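Local coordinates for protein serine-threonine phosphatase 2C (Toxoplasma gondii, PDB 2I44) that probably removes phosphate groups from phosphoserine and phosphothreonine of other proteins, as a metal-dependent phosphatase of the PP2C family that here carries calcium ions, at residues Q36-T41 with A310-A315; Q86-M91 with Q107-A112. All coordinates share one frame; numbering follows the deposited sequence.

Interaction 1 of 2, residues Q36-T41 with A310-A315; sequences QEDRFT and ADNITA. With CA (calcium ion), chain D.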
ATOM      1  N   GLN A  36       1.853  11.921  12.644  1.00 23.31           N
ATOM      2  CA  GLN A  36       2.186  11.540  11.278  1.00 21.79           C
ATOM      3  C   GLN A  36       2.218  10.016  11.331  1.00 22.40           C
ATOM      4  O   GLN A  36       3.180   9.424  11.830  1.00 20.93           O
ATOM      5  CB  GLN A  36       3.555  12.086  10.874  1.00 22.72           C
ATOM      6  CG  GLN A  36       4.082  11.573   9.528  1.00 23.23           C
ATOM      7  CD  GLN A  36       3.068  11.689   8.397  1.00 22.65           C
ATOM      8  OE1 GLN A  36       2.086  10.948   8.352  1.00 20.52           O
ATOM      9  NE2 GLN A  36       3.303  12.626   7.479  1.00 22.67           N
ATOM     10  N   GLU A  37       1.159   9.382  10.832  1.00 20.07           N
ATOM     11  CA  GLU A  37       1.075   7.932  10.878  1.00 18.81           C
ATOM     12  C   GLU A  37       1.254   7.237   9.534  1.00 17.59           C
ATOM     13  O   GLU A  37       1.050   6.028   9.421  1.00 16.66           O
ATOM     14  CB  GLU A  37      -0.244   7.525  11.537  1.00 19.75           C
ATOM     15  CG  GLU A  37      -0.510   8.326  12.808  1.00 24.70           C
ATOM     16  CD  GLU A  37      -1.579   7.728  13.702  1.00 26.27           C
ATOM     17  OE1 GLU A  37      -2.617   7.267  13.179  1.00 26.29           O
ATOM     18  OE2 GLU A  37      -1.383   7.738  14.939  1.00 28.88           O
ATOM     19  N   ASP A  38       1.628   8.006   8.518  1.00 16.66           N
ATOM     20  CA  ASP A  38       1.887   7.455   7.193  1.00 15.49           C
ATOM     21  C   ASP A  38       3.354   7.030   7.184  1.00 16.45           C
ATOM     22  O   ASP A  38       4.207   7.698   7.783  1.00 15.36           O
ATOM     23  CB  ASP A  38       1.701   8.520   6.105  1.00 17.75           C
ATOM     24  CG  ASP A  38       0.282   8.593   5.568  1.00 18.67           C
ATOM     25  OD1 ASP A  38      -0.632   7.955   6.138  1.00 20.27           O
ATOM     26  OD2 ASP A  38       0.087   9.317   4.562  1.00 20.38           O
ATOM     27  N   ARG A  39       3.644   5.928   6.505  1.00 14.98           N
ATOM     28  CA  ARG A  39       5.008   5.431   6.381  1.00 15.98           C
ATOM     29  C   ARG A  39       5.205   4.913   4.956  1.00 15.53           C
ATOM     30  O   ARG A  39       4.242   4.774   4.200  1.00 15.92           O
ATOM     31  CB  ARG A  39       5.269   4.322   7.406  1.00 15.33           C
ATOM     32  CG  ARG A  39       5.320   4.818   8.853  1.00 14.84           C
ATOM     33  CD  ARG A  39       6.513   5.749   9.080  1.00 15.51           C
ATOM     34  NE  ARG A  39       6.669   6.121  10.487  1.00 17.77           N
ATOM     35  CZ  ARG A  39       5.901   6.995  11.137  1.00 19.32           C
ATOM     36  NH1 ARG A  39       4.904   7.615  10.517  1.00 19.08           N
ATOM     37  NH2 ARG A  39       6.124   7.241  12.422  1.00 20.20           N
ATOM     38  N   PHE A  40       6.446   4.633   4.581  1.00 16.13           N
ATOM     39  CA  PHE A  40       6.713   4.145   3.237  1.00 16.79           C
ATOM     40  C   PHE A  40       8.076   3.477   3.138  1.00 17.29           C
ATOM     41  O   PHE A  40       8.952   3.679   3.983  1.00 15.00           O
ATOM     42  CB  PHE A  40       6.610   5.297   2.237  1.00 17.57           C
ATOM     43  CG  PHE A  40       7.490   6.469   2.566  1.00 20.96           C
ATOM     44  CD1 PHE A  40       8.857   6.424   2.314  1.00 20.55           C
ATOM     45  CD2 PHE A  40       6.951   7.627   3.117  1.00 20.98           C
ATOM     46  CE1 PHE A  40       9.673   7.511   2.598  1.00 20.66           C
ATOM     47  CE2 PHE A  40       7.764   8.723   3.407  1.00 23.21           C
ATOM     48  CZ  PHE A  40       9.127   8.664   3.147  1.00 21.37           C
ATOM     49  N   THR A  41       8.250   2.698   2.080  1.00 17.20           N
ATOM     50  CA  THR A  41       9.480   1.962   1.874  1.00 17.42           C
ATOM     51  C   THR A  41       9.770   1.843   0.390  1.00 19.76           C
ATOM     52  O   THR A  41       8.883   1.532  -0.399  1.00 20.26           O
ATOM     53  CB  THR A  41       9.356   0.548   2.488  1.00 17.72           C
ATOM     54  OG1 THR A  41       9.168   0.659   3.907  1.00 16.75           O
ATOM     55  CG2 THR A  41      10.601  -0.291   2.187  1.00 18.53           C
ATOM     56  N   ALA A 310      -6.683  18.770   6.640  1.00 23.86           N
ATOM     57  CA  ALA A 310      -6.108  17.698   5.827  1.00 21.47           C
ATOM     58  C   ALA A 310      -5.589  16.494   6.615  1.00 20.57           C
ATOM     59  O   ALA A 310      -5.068  16.625   7.723  1.00 19.94           O
ATOM     60  CB  ALA A 310      -4.986  18.264   4.948  1.00 20.67           C
ATOM     61  N   ASP A 311      -5.742  15.314   6.027  1.00 19.22           N
ATOM     62  CA  ASP A 311      -5.271  14.079   6.642  1.00 18.60           C
ATOM     63  C   ASP A 311      -3.775  13.946   6.354  1.00 18.39           C
ATOM     64  O   ASP A 311      -3.223  14.762   5.618  1.00 18.54           O
ATOM     65  CB  ASP A 311      -6.030  12.899   6.026  1.00 15.58           C
ATOM     66  CG  ASP A 311      -5.590  11.563   6.589  1.00 16.45           C
ATOM     67  OD1 ASP A 311      -5.093  11.529   7.737  1.00 15.02           O
ATOM     68  OD2 ASP A 311      -5.752  10.542   5.888  1.00 17.04           O
ATOM     69  N   ASN A 312      -3.105  12.949   6.932  1.00 18.61           N
ATOM     70  CA  ASN A 312      -1.692  12.762   6.601  1.00 17.59           C
ATOM     71  C   ASN A 312      -1.764  12.468   5.099  1.00 17.09           C
ATOM     72  O   ASN A 312      -2.712  11.817   4.642  1.00 17.95           O
ATOM     73  CB  ASN A 312      -1.079  11.527   7.287  1.00 14.35           C
ATOM     74  CG  ASN A 312      -0.910  11.685   8.786  1.00 14.44           C
ATOM     75  OD1 ASN A 312      -0.780  12.793   9.309  1.00 16.62           O
ATOM     76  ND2 ASN A 312      -0.879  10.560   9.484  1.00 10.25           N
ATOM     77  N   ILE A 313      -0.781  12.937   4.336  1.00 16.80           N
ATOM     78  CA  ILE A 313      -0.760  12.707   2.897  1.00 17.42           C
ATOM     79  C   ILE A 313       0.620  12.232   2.483  1.00 17.64           C
ATOM     80  O   ILE A 313       1.625  12.850   2.819  1.00 17.71           O
ATOM     81  CB  ILE A 313      -1.078  13.992   2.096  1.00 19.85           C
ATOM     82  CG1 ILE A 313      -2.330  14.672   2.651  1.00 23.32           C
ATOM     83  CG2 ILE A 313      -1.296  13.640   0.624  1.00 18.64           C
ATOM     84  CD1 ILE A 313      -2.636  16.015   2.008  1.00 24.22           C
ATOM     85  N   THR A 314       0.657  11.125   1.754  1.00 15.47           N
ATOM     86  CA  THR A 314       1.907  10.562   1.274  1.00 15.42           C
ATOM     87  C   THR A 314       1.736  10.116  -0.165  1.00 16.16           C
ATOM     88  O   THR A 314       0.758   9.441  -0.510  1.00 14.86           O
ATOM     89  CB  THR A 314       2.339   9.356   2.130  1.00 16.71           C
ATOM     90  OG1 THR A 314       2.669   9.810   3.447  1.00 18.97           O
ATOM     91  CG2 THR A 314       3.552   8.658   1.525  1.00 19.15           C
ATOM     92  N   ALA A 315       2.690  10.500  -1.004  1.00 15.70           N
ATOM     93  CA  ALA A 315       2.654  10.132  -2.408  1.00 16.15           C
ATOM     94  C   ALA A 315       4.036   9.669  -2.865  1.00 16.21           C
ATOM     95  O   ALA A 315       5.051  10.270  -2.526  1.00 15.86           O
ATOM     96  CB  ALA A 315       2.188  11.315  -3.249  1.00 14.21           C
TER
HETATM   97 CA    CA D 401      -5.243   8.301   6.080  1.00 26.90          CA
HETATM   98  O   HOH W   1      -3.223   9.028   5.195  1.00 15.94           O
HETATM   99  O   HOH W   2      -4.715   8.740   8.063  1.00 18.46           O
HETATM  100  O   HOH W   3      -6.818   7.266   6.505  1.00 28.30           O
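Asp-38 and Thr-314 meet across the two central sheets of the PP2C beta sandwich, in a buried contact beside the metal centre. The hydroxyl of Thr-314 donates to Asp-38 OD2, OG1 to OD2 2.9 Å, on the anti lone pair of that oxygen. With the carboxylate swung beside its own backbone N (chi1 -90°), Asp-38 CG lies 3.7 Å from Asn-312 CB. Farther along the strands, Thr-314 CG2 sits 3.9 Å from Phe-40 CD2, approaching the ring obliquely. The other carboxylate oxygen, Asp-38 OD1, accepts a hydrogen bond from a calcium-bound water, 3.0 Å away, which also donates to the carbonyl O of Asn-312. That calcium ion is bound directly by Asp-311 OD2 at 2.3 Å, with Asp-60 and Asp-266 completing its protein ligands.

A second shell sets these groups in place. The side-chain oxygen of Gln-36 turns back to accept from the backbone of Asp-38, OE1 to N 3.0 Å. Asp-38 OD2 is also hydrogen-bonded to Thr-265, while Thr-28 shares a hydrogen bond with the Thr-314 hydroxyl. Asp-38 thus reaches the metal through water, whereas Asp-311 binds it directly, and the nearby cation probably eases the placing of several acidic groups close together around the metal centre.

Interaction 2 of 2, residues Q86-M91 with Q107-A112; sequences QEVTEM and QLLDQA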
ATOM      1  N   GLN A  86      12.845 -17.140  -3.588  1.00 26.61           N
ATOM      2  CA  GLN A  86      14.102 -17.817  -3.868  1.00 27.38           C
ATOM      3  C   GLN A  86      13.986 -18.398  -5.269  1.00 26.73           C
ATOM      4  O   GLN A  86      14.945 -18.382  -6.037  1.00 25.69           O
ATOM      5  CB  GLN A  86      14.347 -18.943  -2.859  1.00 30.19           C
ATOM      6  CG  GLN A  86      14.241 -18.484  -1.403  1.00 34.75           C
ATOM      7  CD  GLN A  86      14.441 -19.617  -0.409  1.00 37.94           C
ATOM      8  OE1 GLN A  86      14.410 -20.796  -0.774  1.00 40.04           O
ATOM      9  NE2 GLN A  86      14.635 -19.264   0.859  1.00 37.81           N
ATOM     10  N   GLU A  87      12.799 -18.898  -5.602  1.00 26.88           N
ATOM     11  CA  GLU A  87      12.567 -19.462  -6.924  1.00 27.91           C
ATOM     12  C   GLU A  87      12.542 -18.344  -7.958  1.00 27.13           C
ATOM     13  O   GLU A  87      12.833 -18.576  -9.130  1.00 27.20           O
ATOM     14  CB  GLU A  87      11.248 -20.245  -6.970  1.00 29.41           C
ATOM     15  CG  GLU A  87      11.061 -21.204  -5.815  1.00 34.52           C
ATOM     16  CD  GLU A  87      10.108 -22.345  -6.133  1.00 38.69           C
ATOM     17  OE1 GLU A  87       9.169 -22.152  -6.943  1.00 39.02           O
ATOM     18  OE2 GLU A  87      10.301 -23.438  -5.559  1.00 41.41           O
ATOM     19  N   VAL A  88      12.192 -17.131  -7.535  1.00 26.84           N
ATOM     20  CA  VAL A  88      12.187 -16.014  -8.475  1.00 26.67           C
ATOM     21  C   VAL A  88      13.636 -15.651  -8.772  1.00 26.36           C
ATOM     22  O   VAL A  88      14.004 -15.374  -9.913  1.00 27.09           O
ATOM     23  CB  VAL A  88      11.470 -14.769  -7.903  1.00 25.56           C
ATOM     24  CG1 VAL A  88      11.786 -13.544  -8.757  1.00 26.12           C
ATOM     25  CG2 VAL A  88       9.978 -15.001  -7.882  1.00 25.53           C
ATOM     26  N   THR A  89      14.459 -15.668  -7.732  1.00 25.49           N
ATOM     27  CA  THR A  89      15.864 -15.349  -7.883  1.00 26.64           C
ATOM     28  C   THR A  89      16.575 -16.423  -8.712  1.00 26.26           C
ATOM     29  O   THR A  89      17.336 -16.103  -9.619  1.00 25.35           O
ATOM     30  CB  THR A  89      16.545 -15.210  -6.504  1.00 26.73           C
ATOM     31  OG1 THR A  89      16.092 -14.004  -5.877  1.00 28.88           O
ATOM     32  CG2 THR A  89      18.061 -15.145  -6.645  1.00 29.61           C
ATOM     33  N   GLU A  90      16.315 -17.692  -8.409  1.00 27.30           N
ATOM     34  CA  GLU A  90      16.951 -18.784  -9.139  1.00 29.73           C
ATOM     35  C   GLU A  90      16.647 -18.749 -10.633  1.00 30.27           C
ATOM     36  O   GLU A  90      17.537 -18.984 -11.462  1.00 30.26           O
ATOM     37  CB  GLU A  90      16.508 -20.130  -8.572  1.00 33.20           C
ATOM     38  CG  GLU A  90      16.840 -20.327  -7.104  1.00 39.17           C
ATOM     39  CD  GLU A  90      16.462 -21.712  -6.612  1.00 44.85           C
ATOM     40  OE1 GLU A  90      17.071 -22.695  -7.101  1.00 46.97           O
ATOM     41  OE2 GLU A  90      15.560 -21.816  -5.745  1.00 47.00           O
HETATM   42  N   MSE A  91      15.394 -18.456 -10.976  1.00 31.01           N
HETATM   43  CA  MSE A  91      14.976 -18.410 -12.375  1.00 33.28           C
HETATM   44  C   MSE A  91      15.579 -17.225 -13.115  1.00 32.02           C
HETATM   45  O   MSE A  91      15.920 -17.331 -14.294  1.00 33.10           O
HETATM   46  CB  MSE A  91      13.456 -18.355 -12.474  1.00 36.16           C
HETATM   47  CG  MSE A  91      12.941 -18.528 -13.896  1.00 41.73           C
HETATM   48 SE   MSE A  91      11.018 -18.507 -13.969  1.00 52.14          SE
HETATM   49  CE  MSE A  91      10.681 -20.233 -13.165  1.00 44.20           C
ATOM     50  N   GLN A 107       3.134 -15.956 -11.669  1.00 26.17           N
ATOM     51  CA  GLN A 107       2.607 -16.708 -10.538  1.00 26.71           C
ATOM     52  C   GLN A 107       3.608 -16.815  -9.392  1.00 25.98           C
ATOM     53  O   GLN A 107       3.214 -16.918  -8.229  1.00 24.72           O
ATOM     54  CB  GLN A 107       2.150 -18.109 -10.966  1.00 30.30           C
ATOM     55  CG  GLN A 107       0.808 -18.125 -11.698  1.00 35.63           C
ATOM     56  CD  GLN A 107      -0.240 -17.220 -11.038  1.00 39.05           C
ATOM     57  OE1 GLN A 107      -0.622 -16.180 -11.593  1.00 38.37           O
ATOM     58  NE2 GLN A 107      -0.701 -17.610  -9.848  1.00 37.98           N
ATOM     59  N   LEU A 108       4.900 -16.803  -9.712  1.00 24.81           N
ATOM     60  CA  LEU A 108       5.917 -16.869  -8.674  1.00 23.58           C
ATOM     61  C   LEU A 108       5.898 -15.553  -7.898  1.00 23.38           C
ATOM     62  O   LEU A 108       6.029 -15.537  -6.674  1.00 22.46           O
ATOM     63  CB  LEU A 108       7.298 -17.103  -9.286  1.00 25.42           C
ATOM     64  CG  LEU A 108       7.581 -18.507  -9.841  1.00 25.64           C
ATOM     65  CD1 LEU A 108       8.958 -18.533 -10.487  1.00 28.36           C
ATOM     66  CD2 LEU A 108       7.502 -19.535  -8.709  1.00 27.12           C
ATOM     67  N   LEU A 109       5.720 -14.448  -8.619  1.00 22.36           N
ATOM     68  CA  LEU A 109       5.663 -13.131  -7.994  1.00 21.94           C
ATOM     69  C   LEU A 109       4.401 -13.007  -7.145  1.00 21.90           C
ATOM     70  O   LEU A 109       4.435 -12.455  -6.051  1.00 23.32           O
ATOM     71  CB  LEU A 109       5.679 -12.026  -9.055  1.00 21.12           C
ATOM     72  CG  LEU A 109       6.965 -11.848  -9.864  1.00 23.17           C
ATOM     73  CD1 LEU A 109       6.768 -10.754 -10.918  1.00 24.53           C
ATOM     74  CD2 LEU A 109       8.103 -11.485  -8.923  1.00 20.26           C
ATOM     75  N   ASP A 110       3.289 -13.516  -7.662  1.00 21.33           N
ATOM     76  CA  ASP A 110       2.019 -13.474  -6.950  1.00 21.44           C
ATOM     77  C   ASP A 110       2.191 -14.181  -5.611  1.00 21.80           C
ATOM     78  O   ASP A 110       1.920 -13.614  -4.546  1.00 19.05           O
ATOM     79  CB  ASP A 110       0.926 -14.168  -7.786  1.00 24.85           C
ATOM     80  CG  ASP A 110      -0.394 -14.324  -7.033  1.00 28.56           C
ATOM     81  OD1 ASP A 110      -0.425 -15.044  -6.013  1.00 33.16           O
ATOM     82  OD2 ASP A 110      -1.408 -13.736  -7.467  1.00 30.66           O
ATOM     83  N   GLN A 111       2.658 -15.421  -5.675  1.00 20.09           N
ATOM     84  CA  GLN A 111       2.866 -16.226  -4.479  1.00 20.30           C
ATOM     85  C   GLN A 111       3.829 -15.586  -3.479  1.00 18.71           C
ATOM     86  O   GLN A 111       3.612 -15.653  -2.268  1.00 19.35           O
ATOM     87  CB  GLN A 111       3.384 -17.614  -4.873  1.00 21.35           C
ATOM     88  CG  GLN A 111       3.584 -18.555  -3.704  1.00 22.67           C
ATOM     89  CD  GLN A 111       2.287 -18.867  -2.986  1.00 24.66           C
ATOM     90  OE1 GLN A 111       1.326 -19.343  -3.599  1.00 28.78           O
ATOM     91  NE2 GLN A 111       2.248 -18.601  -1.686  1.00 24.49           N
ATOM     92  N   ALA A 112       4.895 -14.970  -3.976  1.00 19.35           N
ATOM     93  CA  ALA A 112       5.868 -14.335  -3.090  1.00 17.68           C
ATOM     94  C   ALA A 112       5.252 -13.148  -2.348  1.00 17.34           C
ATOM     95  O   ALA A 112       5.505 -12.945  -1.161  1.00 16.62           O
ATOM     96  CB  ALA A 112       7.091 -13.875  -3.890  1.00 19.61           C
TER
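Leu-108 is the main bump of this helix-helix contact, its branched end projecting into a hollow lined by Glu-87, Val-88 and selenomethionine 91 (Met-91). The two methyls of the leucine divide the hollow between them. CD1 meets the far end of Met-91, lying 3.6 Å from the methyl CE and 4.0 Å from SE, while CD2 lies 3.6 Å from Glu-87 OE1 and also approaches the CB of that glutamate. Met-91 runs extended as far as its selenium and then bends (chi3 -72°), which brings CE against CD1 of Leu-108.

Val-88 supplies the answering bump. Its CG2 rests against the base of Leu-108, 3.7 Å from CB, and the two side chains lie alongside each other, pointing opposite ways. The same methyl faces Leu-109 more loosely, 4.1 Å from CD2, and Val-88 also touches Leu-105 of helix 98-130. No hydrogen bond joins the two segments; the contact depends on apolar shape, with the Glu-87 carboxylate at its solvent-exposed margin.

The segment axes approach to 9.6 Å and run roughly antiparallel, at 150°, as the chain turns back from helix 83-92 into the long helix 98-130. One turn along that helix from Leu-108, Ala-112 touches Ala-84 and Trp-85, extending the interface toward the start of the shorter helix. On the inner side, Leu-109 packs on Phe-149 and Ala-151 of strand 149-155, seating the helical layer on one sheet of the sandwich.

How the interactions relate
Interactions 1 and 2 occupy different layers of one PP2C fold, their centres 30 Å apart on opposite sides of the chain's centre and their nearest atoms separated by about 14 Å. Interaction 1 bridges the two beta sheets at the calcium-bearing cleft, where the active site of this family lies; interaction 2 belongs to the helical layer outside one of those sheets, away from the metal ions. The sheet that holds strand 38-43 of interaction 1 also holds strand 149-155, on which Leu-109 of interaction 2 packs. In sequence, interaction 2 is nested within the 268 residues separating the segments of interaction 1.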